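Long-range contacts in Thiol:disulfide interchange protein DsbC (Haemophilus influenzae, PDB 1T3B), which probably acts as a homodimeric periplasmic disulfide isomerase, forming and rearranging disulfide bonds in other proteins through a redox-active cysteine pair: residues F93-T97 / T132-M136; A122-M128 / V167-Y171. All blocks are in the same frame, centred on the assembly; numbering follows the deposited sequence.

Interaction 1: F93-T97 / T132-M136; sequences FMDIT and TAKQM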
loop_
_atom_site.group_PDB
_atom_site.type_symbol
_atom_site.label_atom_id
_atom_site.label_comp_id
_atom_site.label_asym_id
_atom_site.label_seq_id
_atom_site.Cartn_x
_atom_site.Cartn_y
_atom_site.Cartn_z
ATOM N N PHE A 93 22.069 13.794 -0.244
ATOM C CA PHE A 93 22.531 12.493 -0.721
ATOM C C PHE A 93 23.266 12.805 -2.004
ATOM O O PHE A 93 22.720 13.374 -2.938
ATOM C CB PHE A 93 21.375 11.532 -0.961
ATOM C CG PHE A 93 20.795 10.969 0.302
ATOM C CD1 PHE A 93 19.845 11.680 1.027
ATOM C CD2 PHE A 93 21.217 9.736 0.787
ATOM C CE1 PHE A 93 19.326 11.167 2.217
ATOM C CE2 PHE A 93 20.708 9.220 1.967
ATOM C CZ PHE A 93 19.762 9.936 2.684
ATOM N N MET A 94 24.525 12.428 -2.052
ATOM C CA MET A 94 25.323 12.791 -3.189
ATOM C C MET A 94 26.103 11.651 -3.817
ATOM O O MET A 94 26.354 10.634 -3.182
ATOM C CB MET A 94 26.237 13.918 -2.724
ATOM C CG MET A 94 27.291 14.329 -3.679
ATOM S SD MET A 94 28.833 14.432 -2.773
ATOM C CE MET A 94 29.355 12.759 -2.818
ATOM N N ASP A 95 26.457 11.828 -5.086
ATOM C CA ASP A 95 27.225 10.843 -5.835
ATOM C C ASP A 95 28.398 11.601 -6.452
ATOM O O ASP A 95 28.255 12.750 -6.849
ATOM C CB ASP A 95 26.360 10.206 -6.922
ATOM C CG ASP A 95 27.018 8.997 -7.553
ATOM O OD1 ASP A 95 28.177 9.129 -8.014
ATOM O OD2 ASP A 95 26.381 7.919 -7.588
ATOM N N ILE A 96 29.553 10.959 -6.544
ATOM C CA ILE A 96 30.740 11.629 -7.054
ATOM C C ILE A 96 30.820 11.762 -8.556
ATOM O O ILE A 96 31.641 12.516 -9.081
ATOM C CB ILE A 96 32.016 10.936 -6.540
ATOM C CG1 ILE A 96 31.967 9.446 -6.859
ATOM C CG2 ILE A 96 32.140 11.137 -5.053
ATOM C CD1 ILE A 96 33.173 8.703 -6.422
ATOM N N THR A 97 29.961 11.040 -9.250
ATOM C CA THR A 97 29.960 11.089 -10.698
ATOM C C THR A 97 28.725 11.837 -11.189
ATOM O O THR A 97 28.212 11.544 -12.266
ATOM C CB THR A 97 29.926 9.667 -11.272
ATOM O OG1 THR A 97 28.763 8.981 -10.771
ATOM C CG2 THR A 97 31.190 8.904 -10.885
ATOM N N THR A 132 33.529 3.066 -8.680
ATOM C CA THR A 132 32.897 4.260 -8.131
ATOM C C THR A 132 32.270 4.097 -6.744
ATOM O O THR A 132 32.361 4.985 -5.900
ATOM C CB THR A 132 31.830 4.748 -9.099
ATOM O OG1 THR A 132 32.462 5.153 -10.318
ATOM C CG2 THR A 132 31.044 5.906 -8.505
ATOM N N ALA A 133 31.620 2.970 -6.510
ATOM C CA ALA A 133 31.007 2.737 -5.215
ATOM C C ALA A 133 32.097 2.434 -4.196
ATOM O O ALA A 133 31.938 2.666 -2.995
ATOM C CB ALA A 133 30.047 1.576 -5.305
ATOM N N LYS A 134 33.213 1.918 -4.692
ATOM C CA LYS A 134 34.335 1.554 -3.836
ATOM C C LYS A 134 35.144 2.788 -3.447
ATOM O O LYS A 134 35.730 2.850 -2.362
ATOM C CB LYS A 134 35.238 0.559 -4.572
ATOM C CG LYS A 134 34.490 -0.559 -5.300
ATOM C CD LYS A 134 34.396 -1.838 -4.497
ATOM N N GLN A 135 35.187 3.765 -4.346
ATOM C CA GLN A 135 35.926 4.992 -4.083
ATOM C C GLN A 135 35.217 5.816 -3.021
ATOM O O GLN A 135 35.851 6.449 -2.180
ATOM C CB GLN A 135 36.054 5.808 -5.361
ATOM C CG GLN A 135 36.635 5.021 -6.502
ATOM C CD GLN A 135 36.688 5.821 -7.765
ATOM O OE1 GLN A 135 35.680 6.356 -8.207
ATOM N NE2 GLN A 135 37.866 5.914 -8.357
ATOM N N MET A 136 33.893 5.799 -3.055
ATOM C CA MET A 136 33.124 6.553 -2.087
ATOM C C MET A 136 33.213 5.950 -0.708
ATOM O O MET A 136 33.115 6.654 0.286
ATOM C CB MET A 136 31.671 6.659 -2.529
ATOM C CG MET A 136 31.478 7.707 -3.614
ATOM S SD MET A 136 29.798 7.925 -4.131
ATOM C CE MET A 136 29.822 6.932 -5.553
#

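Interaction 2: A122-M128 / V167-Y171; sequences AFPRAGM and VKKHY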
loop_
_atom_site.group_PDB
_atom_site.type_symbol
_atom_site.label_atom_id
_atom_site.label_comp_id
_atom_site.label_asym_id
_atom_site.label_seq_id
_atom_site.Cartn_x
_atom_site.Cartn_y
_atom_site.Cartn_z
ATOM N N ALA A 122 26.247 9.329 1.475
ATOM C CA ALA A 122 26.564 8.809 0.162
ATOM C C ALA A 122 25.371 8.149 -0.499
ATOM O O ALA A 122 24.503 7.572 0.156
ATOM C CB ALA A 122 27.714 7.813 0.249
ATOM N N PHE A 123 25.338 8.237 -1.817
ATOM C CA PHE A 123 24.280 7.606 -2.552
ATOM C C PHE A 123 24.800 7.114 -3.885
ATOM O O PHE A 123 24.569 7.745 -4.913
ATOM C CB PHE A 123 23.115 8.564 -2.781
ATOM C CG PHE A 123 21.869 7.876 -3.259
ATOM C CD1 PHE A 123 21.022 7.234 -2.358
ATOM C CD2 PHE A 123 21.581 7.800 -4.617
ATOM C CE1 PHE A 123 19.916 6.529 -2.800
ATOM C CE2 PHE A 123 20.473 7.093 -5.070
ATOM C CZ PHE A 123 19.644 6.457 -4.158
ATOM N N PRO A 124 25.554 6.002 -3.884
ATOM C CA PRO A 124 26.072 5.477 -5.153
ATOM C C PRO A 124 24.947 4.859 -5.995
ATOM O O PRO A 124 24.480 3.743 -5.744
ATOM C CB PRO A 124 27.138 4.467 -4.712
ATOM C CG PRO A 124 26.736 4.095 -3.335
ATOM C CD PRO A 124 26.246 5.386 -2.743
ATOM N N ARG A 125 24.524 5.621 -6.999
ATOM C CA ARG A 125 23.435 5.243 -7.895
ATOM C C ARG A 125 23.609 3.922 -8.642
ATOM O O ARG A 125 22.734 3.061 -8.578
ATOM C CB ARG A 125 23.185 6.384 -8.888
ATOM C CG ARG A 125 22.695 7.659 -8.224
ATOM C CD ARG A 125 22.665 8.827 -9.194
ATOM N NE ARG A 125 23.962 9.072 -9.813
ATOM C CZ ARG A 125 24.215 10.083 -10.637
ATOM N NH1 ARG A 125 23.256 10.943 -10.934
ATOM N NH2 ARG A 125 25.420 10.225 -11.171
ATOM N N ALA A 126 24.726 3.768 -9.352
ATOM C CA ALA A 126 25.006 2.546 -10.106
ATOM C C ALA A 126 25.347 1.388 -9.158
ATOM O O ALA A 126 26.321 0.653 -9.364
ATOM C CB ALA A 126 26.160 2.791 -11.093
ATOM N N GLY A 127 24.536 1.238 -8.113
ATOM C CA GLY A 127 24.757 0.178 -7.145
ATOM C C GLY A 127 26.123 0.186 -6.476
ATOM O O GLY A 127 26.991 0.990 -6.816
ATOM N N MET A 128 26.312 -0.740 -5.535
ATOM C CA MET A 128 27.555 -0.861 -4.774
ATOM C C MET A 128 28.542 -1.776 -5.476
ATOM O O MET A 128 29.457 -2.305 -4.849
ATOM C CB MET A 128 27.274 -1.456 -3.395
ATOM C CG MET A 128 25.948 -1.070 -2.795
ATOM S SD MET A 128 25.902 0.647 -2.312
ATOM C CE MET A 128 27.144 0.638 -1.105
ATOM N N VAL A 167 28.543 3.238 2.829
ATOM C CA VAL A 167 27.905 3.873 1.693
ATOM C C VAL A 167 26.640 3.079 1.425
ATOM O O VAL A 167 25.620 3.626 1.002
ATOM C CB VAL A 167 28.820 3.875 0.448
ATOM C CG1 VAL A 167 29.854 4.975 0.574
ATOM C CG2 VAL A 167 29.508 2.540 0.304
ATOM N N LYS A 168 26.707 1.785 1.710
ATOM C CA LYS A 168 25.566 0.906 1.527
ATOM C C LYS A 168 24.477 1.294 2.514
ATOM O O LYS A 168 23.314 1.440 2.139
ATOM C CB LYS A 168 25.993 -0.543 1.739
ATOM C CG LYS A 168 24.976 -1.586 1.319
ATOM C CD LYS A 168 25.597 -2.986 1.358
ATOM C CE LYS A 168 24.543 -4.054 1.182
ATOM N NZ LYS A 168 23.454 -3.923 2.200
ATOM N N LYS A 169 24.852 1.483 3.773
ATOM C CA LYS A 169 23.872 1.865 4.778
ATOM C C LYS A 169 23.248 3.211 4.412
ATOM O O LYS A 169 22.058 3.423 4.607
ATOM C CB LYS A 169 24.517 1.926 6.166
ATOM C CG LYS A 169 23.561 2.343 7.280
ATOM C CD LYS A 169 24.166 2.097 8.651
ATOM C CE LYS A 169 25.419 2.932 8.891
ATOM N NZ LYS A 169 26.089 2.557 10.175
ATOM N N HIS A 170 24.053 4.116 3.867
ATOM C CA HIS A 170 23.553 5.427 3.461
ATOM C C HIS A 170 22.627 5.282 2.265
ATOM O O HIS A 170 21.631 5.983 2.140
ATOM C CB HIS A 170 24.712 6.354 3.084
ATOM C CG HIS A 170 25.541 6.789 4.251
ATOM N ND1 HIS A 170 26.687 7.543 4.111
ATOM C CD2 HIS A 170 25.377 6.597 5.581
ATOM C CE1 HIS A 170 27.190 7.797 5.304
ATOM N NE2 HIS A 170 26.415 7.235 6.215
ATOM N N TYR A 171 22.975 4.363 1.381
ATOM C CA TYR A 171 22.186 4.110 0.193
ATOM C C TYR A 171 20.783 3.636 0.563
ATOM O O TYR A 171 19.783 4.238 0.197
ATOM C CB TYR A 171 22.874 3.044 -0.630
ATOM C CG TYR A 171 22.210 2.801 -1.943
ATOM C CD1 TYR A 171 22.585 3.517 -3.070
ATOM C CD2 TYR A 171 21.203 1.849 -2.066
ATOM C CE1 TYR A 171 21.976 3.286 -4.295
ATOM C CE2 TYR A 171 20.587 1.609 -3.281
ATOM C CZ TYR A 171 20.975 2.329 -4.394
ATOM O OH TYR A 171 20.368 2.098 -5.604
#

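Interaction 1: F93-T97 / T132-M136
I96 and M136 meet tip to tip, and their side chains form the dense part of this contact. The I96 CD1 methyl lies 3.4 Å from M136 CG, while I96 CG1 faces the M136 methyl, CE, at 3.6 Å. Both approaches depend on the isoleucine rotamer: with chi1 at 53°, CG1 sits between the backbone N and the carbonyl carbon and CD1 extends toward the helix. The M136 chain bends at its thioether (chi3 -98°), which carries CE across the D95 carboxylate, 3.7 Å from D95 OD1. That oxygen is gripped twice from its own segment. T97 N donates to D95 OD1 at 2.9 Å in a nearly straight bond on the anti side, closing an Asx turn, and T97 OG1 adds a second bond from above the carboxylate plane; together they restrain the rotation of the group. Toward solvent the contact thins to two methyls, T97 CG2 and T132 CG2, 3.8 Å apart at the exposed T97. Q135 adds a marginal touch of OE1 on I96 CD1. The arrangement seats the turn following strand 88-94 against helix 131-141, with M94 touching L149 and I96 touching E153 of helix 145-153, and strand 116-122 running alongside M94.

Interaction 2: A122-M128 / V167-Y171
Stacking between F123 and Y171 dominates the aromatic part of this contact. The rings form an offset stack, centroids 4.7 Å apart and planes at 13°; F123 CE1 lies over one face of the Y171 ring and Y171 CE1 over one face of the F123 ring, both offset toward the rim. Y171 CG lies anti to the backbone N, and the ring extends from the helix across the loop. M128 SD lies 4.8 Å from the centroid of the Y171 ring, approaching it obliquely in a Met-aromatic contact. P124 adds its ring carbon CD, 4.1 Å from Y171 CD1.

The apolar packing centres on V167, whose two methyl branches serve different partners: CG1 touches A122 CB at 3.6 Å, and CG2 faces the M128 methyl, CE. Bends at chi2 and chi3 fold the methionine so that CE lies against V167 and the start of the K168 side chain, whose NZ forms a salt bridge with E172.

The hydrogen bond between the segments runs from A122 N to H170 ND1, 3.2 Å long and almost straight at 176°, although the donor is tilted 30° from the imidazole plane. W140 meets the same imidazole ring. Helices 131-141, 145-153 and 166-177 lie between strands 116-122 and 184-186, the helical insertion in the thioredoxin fold of DsbA- and DsbC-type proteins; the loop packed on helix 166-177 brings R125 to C98 of the redox-active CxxC.

In the fold
Interactions 1 and 2 adjoin, their centres about 7 Å apart, and their segments alternate along the chain. Strands 88-94 and 116-122 run parallel in the sheet, and where they end M94 O probably accepts a hydrogen bond from F123 N at 2.9 Å. Beyond it, D95 OD2 forms a salt bridge with R125 NE at 3.5 Å and also accepts from R125 N, tying the two loops together. Helix 131-141, which supplies one side of interaction 1, also backs interaction 2: M136 touches P124 and V167. The redox-active disulfide C98-C101 follows directly after 93-97, and R125 touches C98, placing both contacts beside the active site.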